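Long-range contacts in ABC transporter substrate-binding protein (Rhizobium radiobacter, PDB 6TFX), which binds the mannityl-opine mannopinic acid as the solute-binding protein of an ABC importer that brings opines into the agrobacterial cell: residues Asp65-Thr70 with Thr129-Ser134; Val165-Phe170 with Glu188-Lys193; Pro194-Ile199 with Pro484-Gln489; Ala272-Ala277 with Ala315-Leu320; Thr331-Ala336 with Thr359-Pro364. One frame throughout, in Å; residues are numbered along the deposited sequence. Where two conformers were deposited one is given.

How the interactions relate
Following the chain from the N terminus, interaction 1 closes first, at one end of the four-stranded antiparallel sheet containing strands 68-73 and 123-128. Interaction 2 comes next in series and joins the loop entering strand 170-176 to the loop leaving strand 180-185, at the open end of that hairpin. Interaction 3 then closes the longest loop, carrying the chain from 194-199 to its C-terminal part at 484-489. Within that loop, across the chain's centre, interaction 4 packs the turn between helices 265-272 and 277-284 on helix 314-323, and interaction 5 pairs strands 330-337 and 358-365. Interactions 2 and 3 touch through Tyr189, Arg191 and Glu488; interactions 4 and 5 approach to about 8 Å between nearest atoms.

Interaction 1 (Asp65-Thr70 with Thr129-Ser134)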
# COMPACT_ATOMS: atom_id res chain seq x y z
N ASP A 65 -2.35 31.11 -9.05
CA ASP A 65 -2.36 30.74 -7.64
C ASP A 65 -2.38 29.24 -7.41
O ASP A 65 -2.34 28.80 -6.26
CB ASP A 65 -3.46 31.44 -6.83
CG ASP A 65 -4.89 31.20 -7.27
OD1 ASP A 65 -5.15 30.15 -7.89
OD2 ASP A 65 -5.76 32.07 -7.00
N GLN A 66 -2.43 28.43 -8.50
CA GLN A 66 -2.42 26.97 -8.42
C GLN A 66 -3.60 26.41 -7.63
O GLN A 66 -3.51 25.33 -7.02
CB GLN A 66 -1.07 26.40 -7.92
CG GLN A 66 0.08 26.78 -8.84
CD GLN A 66 1.35 26.27 -8.24
OE1 GLN A 66 1.89 26.84 -7.28
NE2 GLN A 66 1.84 25.17 -8.76
N LEU A 67 -4.72 27.12 -7.67
CA LEU A 67 -5.94 26.62 -7.04
C LEU A 67 -6.89 26.03 -8.08
O LEU A 67 -7.83 25.32 -7.71
CB LEU A 67 -6.69 27.72 -6.27
CG LEU A 67 -5.94 28.37 -5.09
CD1 LEU A 67 -6.80 29.44 -4.43
CD2 LEU A 67 -5.54 27.36 -4.07
N VAL A 68 -6.69 26.37 -9.36
CA VAL A 68 -7.59 25.87 -10.41
C VAL A 68 -6.73 25.17 -11.45
O VAL A 68 -5.85 25.80 -12.05
CB VAL A 68 -8.46 26.99 -11.02
CG1 VAL A 68 -9.38 26.43 -12.12
CG2 VAL A 68 -9.27 27.71 -9.95
N TRP A 69 -6.98 23.88 -11.63
CA TRP A 69 -6.24 23.03 -12.57
C TRP A 69 -7.17 22.56 -13.68
O TRP A 69 -8.27 22.07 -13.40
CB TRP A 69 -5.68 21.82 -11.83
CG TRP A 69 -4.61 22.20 -10.85
CD1 TRP A 69 -4.77 22.84 -9.65
CD2 TRP A 69 -3.21 21.92 -10.97
NE1 TRP A 69 -3.55 23.00 -9.03
CE2 TRP A 69 -2.58 22.42 -9.81
CE3 TRP A 69 -2.43 21.24 -11.93
CZ2 TRP A 69 -1.20 22.29 -9.59
CZ3 TRP A 69 -1.06 21.12 -11.72
CH2 TRP A 69 -0.46 21.64 -10.55
N THR A 70 -6.71 22.69 -14.93
CA THR A 70 -7.52 22.29 -16.08
C THR A 70 -6.80 21.16 -16.81
O THR A 70 -5.65 21.34 -17.21
CB THR A 70 -7.80 23.49 -16.99
OG1 THR A 70 -8.41 24.52 -16.20
CG2 THR A 70 -8.73 23.13 -18.15
N THR A 129 -9.24 23.96 -2.37
CA THR A 129 -9.51 24.89 -1.26
C THR A 129 -8.21 25.62 -0.86
O THR A 129 -8.27 26.62 -0.15
CB THR A 129 -10.09 24.15 -0.05
OG1 THR A 129 -9.09 23.29 0.51
CG2 THR A 129 -11.34 23.35 -0.38
N ARG A 130 -7.05 25.08 -1.26
CA ARG A 130 -5.73 25.65 -0.96
C ARG A 130 -4.72 24.95 -1.86
O ARG A 130 -5.05 23.94 -2.46
CB ARG A 130 -5.35 25.44 0.51
CG ARG A 130 -5.33 23.98 0.87
CD ARG A 130 -4.52 23.68 2.09
NE ARG A 130 -4.65 22.27 2.47
CZ ARG A 130 -3.84 21.30 2.07
NH1 ARG A 130 -2.83 21.55 1.24
NH2 ARG A 130 -4.03 20.06 2.50
N ARG A 131 -3.49 25.47 -1.95
CA ARG A 131 -2.50 24.77 -2.79
C ARG A 131 -2.20 23.38 -2.26
O ARG A 131 -2.13 23.17 -1.03
CB ARG A 131 -1.23 25.60 -2.92
CG ARG A 131 -1.43 26.73 -3.92
CD ARG A 131 -0.23 27.67 -4.03
NE ARG A 131 -0.14 28.59 -2.89
CZ ARG A 131 -0.88 29.68 -2.73
NH1 ARG A 131 -1.80 30.01 -3.65
NH2 ARG A 131 -0.73 30.44 -1.66
N VAL A 132 -2.05 22.42 -3.19
CA VAL A 132 -1.78 21.03 -2.84
C VAL A 132 -0.52 20.63 -3.63
O VAL A 132 -0.62 20.24 -4.80
CB VAL A 132 -2.97 20.09 -3.15
CG1 VAL A 132 -2.62 18.64 -2.78
CG2 VAL A 132 -4.22 20.56 -2.38
N PRO A 133 0.67 20.78 -3.00
CA PRO A 133 1.92 20.52 -3.72
C PRO A 133 1.98 19.16 -4.42
O PRO A 133 2.49 19.08 -5.57
CB PRO A 133 2.99 20.69 -2.65
CG PRO A 133 2.39 21.74 -1.70
CD PRO A 133 0.92 21.34 -1.65
N SER A 134 1.44 18.12 -3.77
CA SER A 134 1.49 16.76 -4.33
C SER A 134 0.21 16.37 -5.07
O SER A 134 -0.12 15.18 -5.14
CB SER A 134 1.78 15.77 -3.20
OG SER A 134 0.78 15.84 -2.20
O HOH W 1 -1.91 23.34 -5.90
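At one end of the antiparallel pair 68-73 and 123-128, an Asx turn at Asp65 meets the loop leaving the second strand, with Arg131 and Leu67 carrying most of the contact. Arg131 NH1 donates to Asp65 O over 2.9 Å with an N-H...O angle of 164°. The oxygen lies in the guanidinium plane, and the donor sits on a carbonyl lone pair. A bend at chi3 (-76°) turns the guanidinium back toward Asp65 O, with CG and CD passing close to the same oxygen. Gln66 crosses this side chain at about a right angle, with Gln66 CB 4.0 Å from Arg131 CG and the amide and guanidinium planes nearly parallel. Leu67 brings CD2 against the backbone instead, 3.4 Å from Arg130 C.

Gln66 O receives two donors: Trp69 NE1, at 3.1 Å and from well above the carbonyl plane, and a water at 2.8 Å. That water accepts from Val132 N at 2.9 Å, bridging the segments. The turn itself is fixed by Leu67 N donating to Asp65 OD1 over 3.1 Å; Asn63 OD1 accepts from Val68 N, and Asn63 adds weak bonds to Asp65 OD1 and Leu67 N. Backbone bonding of Leu67 with Leu128 carries the ladder up to this point. The Asx turn thus lies in the connection of a beta hairpin, between antiparallel strands 57-62 and 68-73, and the loop leaving 123-128 packs on it.

Interaction 2 (Val165-Phe170 with Glu188-Lys193); sequences VGFGPF and EYFRGK
Tyr189 and Pro169 supply the CH-pi part of this contact, which links the loop before strand 170-176 with the loop after strand 180-185 at the open end of the hairpin. Pro169 CB stands 4.0 Å from the centroid of the Tyr189 ring and 9° off its normal, almost squarely over the face. The two side chains lie side by side and point the same way, with Pro169 CD 3.8 Å from Tyr189 CE1. The tyrosine reaches this place because its CG is anti to the backbone N (chi1 -176°), which sends the ring along the proline.

Carbonyl-to-ring contact comes at a different part of the same ring. Phe167 O lies near the ring plane, at the edge, 3.2 Å from Tyr189 CD1, where the polarised C-H bonds would suit a carbonyl oxygen. Apolar packing between the two phenylalanines is looser, Phe167 CD1 approaching Phe190 CE1 at 4.2 Å; beyond it, Phe167 also meets the ring of Trp79.

Polar links across the contact run through water. One molecule donates to Phe167 O at 2.8 Å and accepts only weakly from Phe190 N at 3.4 Å, lying in the plane of the Phe190 ring at its edge. Within 188-193, a type I turn from Tyr189 to Gly192 is closed by Gly192 N donating to Tyr189 O. Arg191 NE donates to Tyr189 OH over 3.2 Å, with the oxygen in the guanidinium plane.

With no direct hydrogen bond between the segments, this buried junction depends mainly on ring packing, with one water bridge that is weak at Phe190 N; Arg191 NH2 is taken up by a salt bridge to Asp55 and a bond to Ala54 O.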
# COMPACT_ATOMS: atom_id res chain seq x y z
N VAL A 165 -14.39 -2.59 -14.63
CA VAL A 165 -14.27 -2.07 -15.99
C VAL A 165 -13.33 -0.90 -15.90
O VAL A 165 -13.61 0.06 -15.18
CB VAL A 165 -15.62 -1.60 -16.58
CG1 VAL A 165 -15.42 -1.02 -17.99
CG2 VAL A 165 -16.64 -2.73 -16.60
N GLY A 166 -12.20 -0.97 -16.59
CA GLY A 166 -11.25 0.15 -16.63
C GLY A 166 -10.85 0.49 -18.05
O GLY A 166 -11.46 -0.02 -19.00
N PHE A 167 -9.89 1.42 -18.21
CA PHE A 167 -9.36 1.71 -19.56
C PHE A 167 -7.89 1.29 -19.68
O PHE A 167 -7.23 1.58 -20.68
CB PHE A 167 -9.59 3.17 -20.01
CG PHE A 167 -8.94 4.24 -19.17
CD1 PHE A 167 -7.57 4.45 -19.23
CD2 PHE A 167 -9.71 5.08 -18.38
CE1 PHE A 167 -6.97 5.46 -18.46
CE2 PHE A 167 -9.12 6.09 -17.63
CZ PHE A 167 -7.75 6.26 -17.65
N GLY A 168 -7.42 0.57 -18.67
CA GLY A 168 -6.06 0.04 -18.60
C GLY A 168 -5.80 -1.04 -19.63
O GLY A 168 -6.70 -1.46 -20.39
N PRO A 169 -4.54 -1.54 -19.67
CA PRO A 169 -4.16 -2.49 -20.73
C PRO A 169 -4.74 -3.89 -20.62
O PRO A 169 -4.72 -4.61 -21.62
CB PRO A 169 -2.62 -2.51 -20.65
CG PRO A 169 -2.29 -2.06 -19.23
CD PRO A 169 -3.37 -1.06 -18.90
N PHE A 170 -5.21 -4.30 -19.42
CA PHE A 170 -5.77 -5.65 -19.26
C PHE A 170 -7.14 -5.58 -18.64
O PHE A 170 -7.39 -4.73 -17.80
CB PHE A 170 -4.83 -6.54 -18.42
CG PHE A 170 -3.48 -6.70 -19.10
CD1 PHE A 170 -3.30 -7.64 -20.11
CD2 PHE A 170 -2.41 -5.87 -18.77
CE1 PHE A 170 -2.08 -7.75 -20.79
CE2 PHE A 170 -1.18 -5.99 -19.43
CZ PHE A 170 -1.03 -6.91 -20.45
N GLU A 188 -8.11 -2.50 -27.56
CA GLU A 188 -8.29 -1.10 -27.91
C GLU A 188 -7.50 -0.18 -26.99
O GLU A 188 -7.69 1.03 -27.07
CB GLU A 188 -9.78 -0.71 -27.87
CG GLU A 188 -10.63 -1.41 -28.91
CD GLU A 188 -11.97 -0.74 -29.15
OE1 GLU A 188 -12.76 -0.60 -28.18
OE2 GLU A 188 -12.23 -0.35 -30.31
N TYR A 189 -6.57 -0.73 -26.16
CA TYR A 189 -5.78 0.11 -25.24
C TYR A 189 -5.16 1.26 -26.03
O TYR A 189 -4.59 1.05 -27.10
CB TYR A 189 -4.73 -0.71 -24.49
CG TYR A 189 -4.00 0.13 -23.47
CD1 TYR A 189 -4.70 0.80 -22.45
CD2 TYR A 189 -2.62 0.28 -23.52
CE1 TYR A 189 -4.03 1.57 -21.51
CE2 TYR A 189 -1.95 1.07 -22.59
CZ TYR A 189 -2.65 1.71 -21.58
OH TYR A 189 -1.99 2.51 -20.70
N PHE A 190 -5.34 2.50 -25.54
CA PHE A 190 -4.94 3.69 -26.27
C PHE A 190 -3.44 3.79 -26.63
O PHE A 190 -3.11 4.48 -27.60
CB PHE A 190 -5.41 4.95 -25.57
CG PHE A 190 -4.66 5.34 -24.32
CD1 PHE A 190 -5.05 4.85 -23.08
CD2 PHE A 190 -3.63 6.27 -24.37
CE1 PHE A 190 -4.39 5.26 -21.92
CE2 PHE A 190 -2.98 6.67 -23.20
CZ PHE A 190 -3.36 6.16 -21.99
N ARG A 191 -2.54 3.10 -25.90
CA ARG A 191 -1.09 3.17 -26.21
C ARG A 191 -0.69 2.07 -27.17
O ARG A 191 0.47 2.01 -27.58
CB ARG A 191 -0.23 3.07 -24.94
CG ARG A 191 -0.52 4.13 -23.90
CD ARG A 191 0.41 3.99 -22.70
NE ARG A 191 0.01 4.86 -21.59
CZ ARG A 191 0.43 6.11 -21.42
NH1 ARG A 191 1.31 6.65 -22.26
NH2 ARG A 191 -0.01 6.82 -20.39
N GLY A 192 -1.65 1.22 -27.53
CA GLY A 192 -1.43 0.09 -28.43
C GLY A 192 -1.82 -1.21 -27.76
O GLY A 192 -1.79 -1.33 -26.53
N LYS A 193 -2.18 -2.19 -28.58
CA LYS A 193 -2.60 -3.49 -28.07
C LYS A 193 -1.42 -4.18 -27.32
O LYS A 193 -0.31 -4.26 -27.86
CB LYS A 193 -3.07 -4.39 -29.23
CG LYS A 193 -3.66 -5.72 -28.77
CD LYS A 193 -4.01 -6.63 -29.94
CE LYS A 193 -4.82 -7.82 -29.47
NZ LYS A 193 -5.31 -8.65 -30.60
O HOH W 2 -7.86 2.18 -23.29

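Interaction 3 (Pro194-Ile199 with Pro484-Gln489); sequences PKLSKI and PLITEQ
Pro194 and Glu488 bring the two backbones together, their CA atoms only 3.7 Å apart. Beside them Lys195 N donates to Glu488 O over 3.3 Å, a long bond with the donor tilted 35° from the carbonyl plane. A separate apolar patch forms around Ile486. Its CG2, anti to the backbone N, meets Leu196 CD1 at 3.7 Å and Ile199 CD1 at 3.8 Å; the leucine crosses the isoleucine at about a right angle, whereas Ile199 meets it tip to tip.

Water extends the polar contact. The extended Lys195 chain takes NZ to a water 2.8 Å away, which in turn donates to Gln489 O at 2.7 Å. A second water accepts from Leu196 N and donates to Thr487 O.

Further out, an ST turn shapes the partner loop: Thr487 OG1 accepts from Gln489 N at 2.9 Å and from Gln489 NE2 at 2.8 Å. Phe170 lies against Pro194, Ile199 and Ile486, and Met8 against both isoleucines. The contact thus lays the C-terminal part of the chain against the mixed sheet holding strands 5-10 and 198-203, a return to the N-terminal lobe consistent with the family 5 solute-binding fold.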
# COMPACT_ATOMS: atom_id res chain seq x y z
N PRO A 194 -1.64 -4.70 -26.09
CA PRO A 194 -0.56 -5.38 -25.39
C PRO A 194 0.08 -6.52 -26.18
O PRO A 194 -0.58 -7.19 -26.99
CB PRO A 194 -1.23 -5.90 -24.12
CG PRO A 194 -2.31 -4.89 -23.86
CD PRO A 194 -2.85 -4.59 -25.23
N LYS A 195 1.37 -6.75 -25.91
CA LYS A 195 2.12 -7.86 -26.51
C LYS A 195 1.69 -9.18 -25.89
O LYS A 195 1.75 -10.22 -26.54
CB LYS A 195 3.62 -7.64 -26.35
CG LYS A 195 4.09 -6.47 -27.19
CD LYS A 195 5.58 -6.26 -27.03
CE LYS A 195 5.96 -5.04 -27.83
NZ LYS A 195 7.43 -4.85 -27.87
N LEU A 196 1.23 -9.14 -24.63
CA LEU A 196 0.70 -10.33 -23.97
C LEU A 196 -0.79 -10.42 -24.30
O LEU A 196 -1.47 -9.39 -24.32
CB LEU A 196 0.84 -10.23 -22.43
CG LEU A 196 2.26 -10.15 -21.87
CD1 LEU A 196 2.19 -9.94 -20.37
CD2 LEU A 196 3.06 -11.42 -22.16
N SER A 197 -1.29 -11.62 -24.54
CA SER A 197 -2.71 -11.80 -24.83
C SER A 197 -3.49 -12.13 -23.57
O SER A 197 -4.68 -11.81 -23.48
CB SER A 197 -2.89 -12.92 -25.85
OG SER A 197 -2.36 -14.11 -25.29
N LYS A 198 -2.82 -12.75 -22.58
CA LYS A 198 -3.48 -13.20 -21.36
C LYS A 198 -2.55 -13.21 -20.15
O LYS A 198 -1.35 -13.44 -20.30
CB LYS A 198 -4.02 -14.64 -21.59
CG LYS A 198 -5.09 -15.11 -20.60
CD LYS A 198 -5.60 -16.51 -20.95
CE LYS A 198 -5.10 -17.52 -19.95
NZ LYS A 198 -5.83 -18.81 -20.06
N ILE A 199 -3.13 -12.98 -18.97
CA ILE A 199 -2.45 -13.10 -17.69
C ILE A 199 -3.28 -14.08 -16.86
O ILE A 199 -4.49 -13.87 -16.70
CB ILE A 199 -2.28 -11.76 -16.92
CG1 ILE A 199 -1.51 -10.71 -17.76
CG2 ILE A 199 -1.60 -11.99 -15.54
CD1 ILE A 199 -1.66 -9.28 -17.19
N PRO A 484 5.18 -6.10 -9.31
CA PRO A 484 5.42 -5.83 -10.74
C PRO A 484 4.25 -5.14 -11.43
O PRO A 484 3.09 -5.38 -11.11
CB PRO A 484 5.60 -7.23 -11.33
CG PRO A 484 6.06 -8.09 -10.18
CD PRO A 484 5.31 -7.53 -8.99
N LEU A 485 4.59 -4.30 -12.40
CA LEU A 485 3.61 -3.61 -13.22
C LEU A 485 3.68 -4.27 -14.60
O LEU A 485 4.72 -4.21 -15.27
CB LEU A 485 3.90 -2.10 -13.34
CG LEU A 485 2.91 -1.30 -14.18
CD1 LEU A 485 1.55 -1.16 -13.46
CD2 LEU A 485 3.47 0.07 -14.52
N ILE A 486 2.57 -4.91 -15.00
CA ILE A 486 2.46 -5.53 -16.32
C ILE A 486 1.70 -4.51 -17.18
O ILE A 486 0.66 -3.99 -16.78
CB ILE A 486 1.77 -6.92 -16.26
CG1 ILE A 486 2.59 -7.85 -15.33
CG2 ILE A 486 1.65 -7.51 -17.67
CD1 ILE A 486 1.87 -9.05 -14.93
N THR A 487 2.29 -4.18 -18.33
CA THR A 487 1.72 -3.17 -19.22
C THR A 487 1.61 -3.73 -20.63
O THR A 487 1.90 -4.92 -20.88
CB THR A 487 2.60 -1.89 -19.26
OG1 THR A 487 3.78 -2.18 -20.00
CG2 THR A 487 2.95 -1.33 -17.86
N GLU A 488 1.25 -2.85 -21.59
CA GLU A 488 1.20 -3.23 -23.01
C GLU A 488 2.64 -3.52 -23.54
O GLU A 488 2.79 -4.06 -24.63
CB GLU A 488 0.50 -2.13 -23.84
CG GLU A 488 1.33 -0.88 -24.14
CD GLU A 488 1.54 0.10 -23.01
OE1 GLU A 488 1.06 -0.15 -21.88
OE2 GLU A 488 2.17 1.15 -23.26
N GLN A 489 3.68 -3.10 -22.79
CA GLN A 489 5.08 -3.26 -23.21
C GLN A 489 5.67 -4.62 -22.78
O GLN A 489 6.70 -5.03 -23.30
CB GLN A 489 5.96 -2.15 -22.60
CG GLN A 489 5.47 -0.71 -22.76
CD GLN A 489 5.93 0.16 -21.59
OE1 GLN A 489 6.99 0.79 -21.66
NE2 GLN A 489 5.17 0.20 -20.48
O HOH W 3 7.93 -3.78 -25.34
O HOH W 4 2.12 -6.75 -23.00

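Interaction 4 (Ala272-Ala277 with Ala315-Leu320); sequences AHTVNA and AQSKKL
His273 and Thr274 are the central residues of a type I beta turn, Ala272 to Val275, that links helices 265-272 and 277-284 and packs against helix 314-323. His273 comes first and does most of the touching. Its CB lies 3.2 Å from Ser317 OG, and its ring carries CD2 to within 3.8 Å of Leu320 CD1. Gln316 CG stands over one face of that ring, 4.1 Å from His273 CD2; the two side chains run side by side, yet the imidazole and amide planes are perpendicular. The ring's ND1 is hydrogen-bonded to Asn311 O, which helps fix its rotation.

Thr274 follows. Its OG1, anti to its own N (chi1 -172°), faces helix 340-353 and makes a weak bond with Gln352 O. The backbone N of Thr274 comes within 3.4 Å of Ser317 OG, but the angle is too poor for a hydrogen bond. The serine hydroxyl is instead hydrogen-bonded to Ala270 O, in the helix before the turn, and from there Ser317 OG also packs 3.4 Å from Thr274 CB.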
# COMPACT_ATOMS: atom_id res chain seq x y z
N ALA A 272 8.16 -2.08 23.76
CA ALA A 272 9.13 -1.47 22.84
C ALA A 272 10.57 -1.88 23.18
O ALA A 272 11.39 -2.02 22.27
CB ALA A 272 9.01 0.05 22.87
N HIS A 273 10.86 -2.07 24.49
CA HIS A 273 12.22 -2.48 24.95
C HIS A 273 12.52 -3.97 24.72
O HIS A 273 13.65 -4.40 24.95
CB HIS A 273 12.46 -2.10 26.43
CG HIS A 273 12.69 -0.64 26.65
ND1 HIS A 273 13.77 0.02 26.10
CD2 HIS A 273 12.00 0.23 27.42
CE1 HIS A 273 13.68 1.28 26.52
NE2 HIS A 273 12.64 1.45 27.32
N THR A 274 11.50 -4.78 24.31
CA THR A 274 11.81 -6.19 24.09
C THR A 274 11.59 -6.61 22.61
O THR A 274 11.54 -7.81 22.32
CB THR A 274 11.13 -7.09 25.13
OG1 THR A 274 11.62 -8.43 24.96
CG2 THR A 274 9.60 -7.02 25.07
N VAL A 275 11.48 -5.62 21.70
CA VAL A 275 11.46 -5.92 20.27
C VAL A 275 12.85 -5.52 19.77
O VAL A 275 13.48 -4.59 20.31
CB VAL A 275 10.33 -5.25 19.45
CG1 VAL A 275 8.95 -5.66 19.95
CG2 VAL A 275 10.48 -3.74 19.43
N ASN A 276 13.33 -6.21 18.74
CA ASN A 276 14.65 -5.89 18.23
C ASN A 276 14.61 -5.87 16.71
O ASN A 276 14.86 -6.87 16.06
CB ASN A 276 15.69 -6.86 18.78
CG ASN A 276 17.10 -6.37 18.58
OD1 ASN A 276 17.41 -5.68 17.59
ND2 ASN A 276 17.98 -6.71 19.51
N ALA A 277 14.29 -4.71 16.15
CA ALA A 277 14.17 -4.58 14.70
C ALA A 277 15.48 -4.86 13.99
O ALA A 277 15.49 -5.51 12.93
CB ALA A 277 13.65 -3.19 14.36
N ALA A 315 15.68 -6.62 30.16
CA ALA A 315 15.74 -6.53 31.63
C ALA A 315 14.90 -5.29 32.06
O ALA A 315 14.17 -5.34 33.06
CB ALA A 315 17.19 -6.37 32.08
N GLN A 316 14.98 -4.20 31.28
CA GLN A 316 14.20 -2.99 31.55
C GLN A 316 12.70 -3.29 31.33
O GLN A 316 11.85 -2.83 32.11
CB GLN A 316 14.67 -1.81 30.67
CG GLN A 316 13.95 -0.49 30.93
CD GLN A 316 14.18 0.16 32.30
OE1 GLN A 316 14.93 -0.33 33.16
NE2 GLN A 316 13.50 1.28 32.54
N SER A 317 12.38 -4.09 30.29
CA SER A 317 10.99 -4.49 30.05
C SER A 317 10.41 -5.15 31.31
O SER A 317 9.33 -4.76 31.77
CB SER A 317 10.95 -5.50 28.91
OG SER A 317 11.37 -4.85 27.72
N LYS A 318 11.14 -6.13 31.89
CA LYS A 318 10.65 -6.83 33.08
C LYS A 318 10.47 -5.88 34.26
O LYS A 318 9.49 -5.99 35.00
CB LYS A 318 11.61 -7.99 33.42
CG LYS A 318 11.53 -9.11 32.39
CD LYS A 318 12.55 -10.23 32.68
CE LYS A 318 11.95 -11.38 33.45
NZ LYS A 318 12.07 -12.67 32.70
N LYS A 319 11.41 -4.93 34.44
CA LYS A 319 11.35 -3.93 35.53
C LYS A 319 10.10 -3.05 35.36
O LYS A 319 9.37 -2.82 36.33
CB LYS A 319 12.62 -3.07 35.53
CG LYS A 319 12.68 -1.98 36.60
CD LYS A 319 13.87 -1.05 36.34
CE LYS A 319 13.92 0.13 37.28
NZ LYS A 319 15.05 1.03 36.95
N LEU A 320 9.85 -2.58 34.13
CA LEU A 320 8.68 -1.75 33.84
C LEU A 320 7.37 -2.53 34.07
O LEU A 320 6.43 -1.98 34.64
CB LEU A 320 8.74 -1.24 32.40
CG LEU A 320 9.74 -0.14 32.15
CD1 LEU A 320 10.02 0.00 30.66
CD2 LEU A 320 9.27 1.18 32.75

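Interaction 5 (Thr331-Ala336 with Thr359-Pro364)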
# COMPACT_ATOMS: atom_id res chain seq x y z
N THR A 331 0.04 -11.17 29.17
CA THR A 331 -0.37 -12.04 28.07
C THR A 331 -1.30 -11.23 27.20
O THR A 331 -2.09 -10.43 27.72
CB THR A 331 -1.04 -13.31 28.59
OG1 THR A 331 -2.26 -12.95 29.29
CG2 THR A 331 -0.12 -14.10 29.54
N VAL A 332 -1.22 -11.42 25.88
CA VAL A 332 -2.10 -10.66 24.98
C VAL A 332 -2.38 -11.52 23.75
O VAL A 332 -1.50 -12.22 23.28
CB VAL A 332 -1.44 -9.27 24.63
CG1 VAL A 332 0.02 -9.39 24.24
CG2 VAL A 332 -2.24 -8.49 23.59
N THR A 333 -3.61 -11.44 23.24
CA THR A 333 -4.00 -12.13 22.01
C THR A 333 -4.11 -11.05 20.92
O THR A 333 -4.81 -10.06 21.10
CB THR A 333 -5.33 -12.87 22.17
OG1 THR A 333 -5.16 -13.98 23.07
CG2 THR A 333 -5.90 -13.36 20.84
N MET A 334 -3.44 -11.28 19.80
CA MET A 334 -3.48 -10.40 18.64
C MET A 334 -4.10 -11.16 17.49
O MET A 334 -3.79 -12.33 17.29
CB MET A 334 -2.07 -10.07 18.20
CG MET A 334 -1.48 -8.90 18.88
SD MET A 334 0.23 -8.85 18.34
CE MET A 334 0.05 -8.31 16.66
N VAL A 335 -4.93 -10.49 16.70
CA VAL A 335 -5.48 -11.07 15.49
C VAL A 335 -4.36 -10.82 14.46
O VAL A 335 -3.94 -9.68 14.25
CB VAL A 335 -6.81 -10.39 15.08
CG1 VAL A 335 -7.42 -11.12 13.89
CG2 VAL A 335 -7.81 -10.37 16.25
N ALA A 336 -3.87 -11.90 13.85
CA ALA A 336 -2.71 -11.83 12.98
C ALA A 336 -3.00 -12.31 11.57
O ALA A 336 -3.59 -13.37 11.38
CB ALA A 336 -1.57 -12.65 13.58
N THR A 359 3.72 -12.74 26.68
CA THR A 359 3.39 -13.97 26.00
C THR A 359 2.34 -13.59 24.99
O THR A 359 1.20 -13.30 25.35
CB THR A 359 2.86 -15.05 26.94
OG1 THR A 359 3.81 -15.28 27.97
CG2 THR A 359 2.59 -16.35 26.20
N LEU A 360 2.73 -13.53 23.73
CA LEU A 360 1.85 -13.15 22.65
C LEU A 360 1.17 -14.39 22.08
O LEU A 360 1.84 -15.39 21.80
CB LEU A 360 2.71 -12.42 21.59
CG LEU A 360 2.05 -11.78 20.41
CD1 LEU A 360 0.94 -10.81 20.84
CD2 LEU A 360 3.10 -11.09 19.56
N ASN A 361 -0.16 -14.37 22.00
CA ASN A 361 -0.95 -15.44 21.41
C ASN A 361 -1.41 -14.87 20.05
O ASN A 361 -1.99 -13.78 19.99
CB ASN A 361 -2.17 -15.77 22.29
CG ASN A 361 -3.18 -16.69 21.64
OD1 ASN A 361 -4.39 -16.40 21.59
ND2 ASN A 361 -2.72 -17.82 21.12
N LEU A 362 -1.13 -15.59 18.97
CA LEU A 362 -1.47 -15.13 17.64
C LEU A 362 -2.70 -15.87 17.14
O LEU A 362 -2.68 -17.12 17.09
CB LEU A 362 -0.29 -15.36 16.69
CG LEU A 362 1.02 -14.66 17.10
CD1 LEU A 362 2.15 -15.06 16.18
CD2 LEU A 362 0.86 -13.15 17.10
N GLN A 363 -3.78 -15.13 16.84
CA GLN A 363 -5.00 -15.74 16.33
C GLN A 363 -4.97 -15.52 14.81
O GLN A 363 -5.18 -14.38 14.37
CB GLN A 363 -6.27 -15.18 17.01
CG GLN A 363 -7.61 -15.67 16.38
CD GLN A 363 -7.84 -17.17 16.43
OE1 GLN A 363 -7.50 -17.85 17.40
NE2 GLN A 363 -8.45 -17.73 15.38
N PRO A 364 -4.62 -16.56 14.02
CA PRO A 364 -4.45 -16.38 12.56
C PRO A 364 -5.75 -16.19 11.81
O PRO A 364 -6.75 -16.89 12.06
CB PRO A 364 -3.72 -17.65 12.11
CG PRO A 364 -3.31 -18.36 13.36
CD PRO A 364 -4.32 -17.95 14.40
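Asn361 O is approached by two donors from the neighbouring strand: Met334 N at 2.9 Å, almost straight along the carbonyl, and the CA-H of Thr333, with CA 3.3 Å away. This belongs to the parallel pair of a beta-alpha-beta unit, in which strand 330-337 crosses through helix 340-353 to strand 358-365. The in-step pairing runs from Thr331 with Thr359 to Ala336 with Pro364. Of the five backbone bonds, Asn361 N to Val332 O and Gln363 N to Met334 O are the shortest, both 2.8 Å; the latter has an N-H...O angle of 177°.

On the face with Thr333 and Asn361, the side chains lie parallel and Thr333 OG1 donates to Asn361 OD1 over 2.9 Å, in the amide carbonyl plane on a lone pair. Most residues of this face are exposed, though Val335 is buried and its O accepts from Trp370 NE1.

The other face is apolar: Leu362 packs on Ala346 of the connecting helix, and Ala336 has its side chain about 11 Å from the bound opine. Val332 CG1 meets Leu360 CD1 at 3.8 Å. With CG beside the backbone N (chi1 -88°) and SD extended from it (chi2 173°), Met334 crosses the same leucine obliquely, SD 3.3 Å from Leu360 CD1.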